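Local coordinates for chromosome replication initiation inhibitor protein (Agrobacterium tumefaciens, PDB 3FD3) that is a LysR-family regulator that probably binds DNA to control transcription, represented here by its C-terminal substrate-binding-type domain, at residues A[55-60]-A[173-178]. Residues are numbered along the deposited sequence; the frame is centred on the assembly and turned at random. Where two conformers were deposited one is given.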
loop_
_atom_site.group_PDB
_atom_site.type_symbol
_atom_site.label_atom_id
_atom_site.label_comp_id
_atom_site.label_asym_id
_atom_site.label_seq_id
_atom_site.Cartn_x
_atom_site.Cartn_y
_atom_site.Cartn_z
ATOM N N VAL A 55 2.559 12.894 -10.104
ATOM C CA VAL A 55 1.136 12.720 -10.322
ATOM C C VAL A 55 0.469 13.330 -9.112
ATOM O O VAL A 55 0.766 12.948 -7.950
ATOM C CB VAL A 55 0.744 11.217 -10.477
ATOM C CG1 VAL A 55 -0.809 11.042 -10.462
ATOM C CG2 VAL A 55 1.377 10.617 -11.732
ATOM N N THR A 56 -0.431 14.267 -9.353
ATOM C CA THR A 56 -1.091 15.017 -8.277
ATOM C C THR A 56 -2.502 15.418 -8.681
ATOM O O THR A 56 -2.790 15.585 -9.864
ATOM C CB THR A 56 -0.280 16.260 -7.920
ATOM O OG1 THR A 56 -0.941 17.003 -6.896
ATOM C CG2 THR A 56 -0.071 17.138 -9.151
ATOM N N ALA A 57 -3.381 15.579 -7.683
ATOM C CA ALA A 57 -4.689 16.194 -7.909
ATOM C C ALA A 57 -4.641 17.730 -8.023
ATOM O O ALA A 57 -5.651 18.331 -8.349
ATOM C CB ALA A 57 -5.683 15.773 -6.806
ATOM N N HIS A 58 -3.478 18.307 -7.708
ATOM C CA HIS A 58 -3.241 19.738 -7.841
ATOM C C HIS A 58 -3.022 20.138 -9.294
ATOM O O HIS A 58 -2.076 19.711 -9.952
ATOM C CB HIS A 58 -2.032 20.191 -7.026
ATOM C CG HIS A 58 -2.316 20.326 -5.572
ATOM N ND1 HIS A 58 -3.064 21.362 -5.056
ATOM C CD2 HIS A 58 -1.968 19.549 -4.522
ATOM C CE1 HIS A 58 -3.160 21.217 -3.746
ATOM N NE2 HIS A 58 -2.502 20.126 -3.398
ATOM N N ASP A 59 -3.932 21.005 -9.748
ATOM C CA ASP A 59 -4.047 21.509 -11.131
ATOM C C ASP A 59 -3.146 22.712 -11.376
ATOM O O ASP A 59 -2.614 22.942 -12.479
ATOM C CB ASP A 59 -5.488 22.003 -11.297
ATOM C CG ASP A 59 -6.328 21.748 -10.052
ATOM O OD1 ASP A 59 -5.980 20.806 -9.308
ATOM O OD2 ASP A 59 -7.307 22.489 -9.790
ATOM N N LYS A 60 -3.053 23.512 -10.325
ATOM C CA LYS A 60 -2.449 24.803 -10.338
ATOM C C LYS A 60 -0.971 24.601 -10.438
ATOM O O LYS A 60 -0.385 23.806 -9.696
ATOM C CB LYS A 60 -2.884 25.608 -9.110
ATOM C CG LYS A 60 -4.259 26.233 -9.319
ATOM C CD LYS A 60 -5.224 25.977 -8.163
ATOM C CE LYS A 60 -6.628 26.494 -8.505
ATOM N NZ LYS A 60 -7.496 26.655 -7.303
ATOM N N LEU A 173 -17.427 9.489 -7.559
ATOM C CA LEU A 173 -16.679 10.681 -7.195
ATOM C C LEU A 173 -15.456 10.704 -8.097
ATOM O O LEU A 173 -14.648 9.761 -8.083
ATOM C CB LEU A 173 -16.261 10.600 -5.727
ATOM C CG LEU A 173 -15.733 11.853 -5.034
ATOM C CD1 LEU A 173 -15.992 11.789 -3.513
ATOM C CD2 LEU A 173 -14.246 12.031 -5.317
ATOM N N ASP A 174 -15.335 11.763 -8.881
ATOM C CA ASP A 174 -14.268 11.879 -9.876
ATOM C C ASP A 174 -13.214 12.889 -9.457
ATOM O O ASP A 174 -13.535 14.048 -9.167
ATOM C CB ASP A 174 -14.883 12.337 -11.191
ATOM C CG ASP A 174 -15.754 11.285 -11.829
ATOM O OD1 ASP A 174 -15.674 10.098 -11.464
ATOM O OD2 ASP A 174 -16.537 11.653 -12.723
ATOM N N ILE A 175 -11.954 12.469 -9.505
ATOM C CA ILE A 175 -10.830 13.313 -9.163
ATOM C C ILE A 175 -9.912 13.435 -10.390
ATOM O O ILE A 175 -9.266 12.464 -10.806
ATOM C CB ILE A 175 -10.025 12.726 -7.991
ATOM C CG1 ILE A 175 -10.912 12.569 -6.742
ATOM C CG2 ILE A 175 -8.815 13.601 -7.696
ATOM C CD1 ILE A 175 -11.474 13.842 -6.177
ATOM N N PRO A 176 -9.879 14.614 -10.996
ATOM C CA PRO A 176 -8.937 14.804 -12.104
ATOM C C PRO A 176 -7.502 14.758 -11.592
ATOM O O PRO A 176 -7.227 15.278 -10.495
ATOM C CB PRO A 176 -9.262 16.217 -12.612
ATOM C CG PRO A 176 -10.601 16.511 -12.157
ATOM C CD PRO A 176 -10.725 15.802 -10.803
ATOM N N LEU A 177 -6.611 14.159 -12.380
ATOM C CA LEU A 177 -5.203 14.063 -12.027
ATOM C C LEU A 177 -4.334 14.791 -13.052
ATOM O O LEU A 177 -4.722 14.953 -14.204
ATOM C CB LEU A 177 -4.774 12.617 -11.956
ATOM C CG LEU A 177 -5.404 11.765 -10.845
ATOM C CD1 LEU A 177 -4.824 10.378 -10.983
ATOM C CD2 LEU A 177 -5.110 12.377 -9.461
ATOM N N TYR A 178 -3.168 15.230 -12.592
ATOM C CA TYR A 178 -2.250 16.035 -13.387
ATOM C C TYR A 178 -0.837 15.504 -13.230
ATOM O O TYR A 178 -0.474 14.953 -12.197
ATOM C CB TYR A 178 -2.303 17.496 -12.918
ATOM C CG TYR A 178 -3.678 18.048 -13.047
ATOM C CD1 TYR A 178 -4.095 18.648 -14.229
ATOM C CD2 TYR A 178 -4.603 17.916 -12.015
ATOM C CE1 TYR A 178 -5.373 19.101 -14.388
ATOM C CE2 TYR A 178 -5.890 18.375 -12.166
ATOM C CZ TYR A 178 -6.277 18.965 -13.356
ATOM O OH TYR A 178 -7.570 19.445 -13.501
HETATM O O HOH W 1 -8.036 17.337 -9.014
#
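Thr56 and Tyr178 form an antiparallel hydrogen-bonded pair, a worked example of strand pairing at the point where one partner ends and its chain turns off as a loop. Thr56 N gives its hydrogen to Tyr178 O at 2.9 Å, and Tyr178 N returns a bond to Thr56 O at 2.8 Å. The tight part is this pair and the Tyr178 ring, which CG anti to the carbonyl carbon (chi1 -59°) lays against the chain at Asp59. In the conformer given, Asp59 CA sits over one ring face, 3.8 Å from the centroid, a CH-pi contact. An ST turn, Thr56 OG1 accepting from His58 N at 3.0 Å, bends the backbone just before it. Val55 CG1 and Leu177 CD1 add a lighter apolar touch at 4.1 Å. At exposed Ala57 and Pro176, the solvent side, a water replaces direct backbone pairing, donating to both carbonyl oxygens; Ala57 CB still meets Ile175 CG2. The sheet belongs to a periplasmic-binding-protein-like effector domain, where 165-181 and 66-79 are probably the long strands crossing between lobes. Strand 165-181 lies between 53-56 and 66-79; Val55 bonds onward to Ala7, Leu177 to Leu70 and Gly71, while Ser12 of helix 10-13 touches Val55 and Leu177.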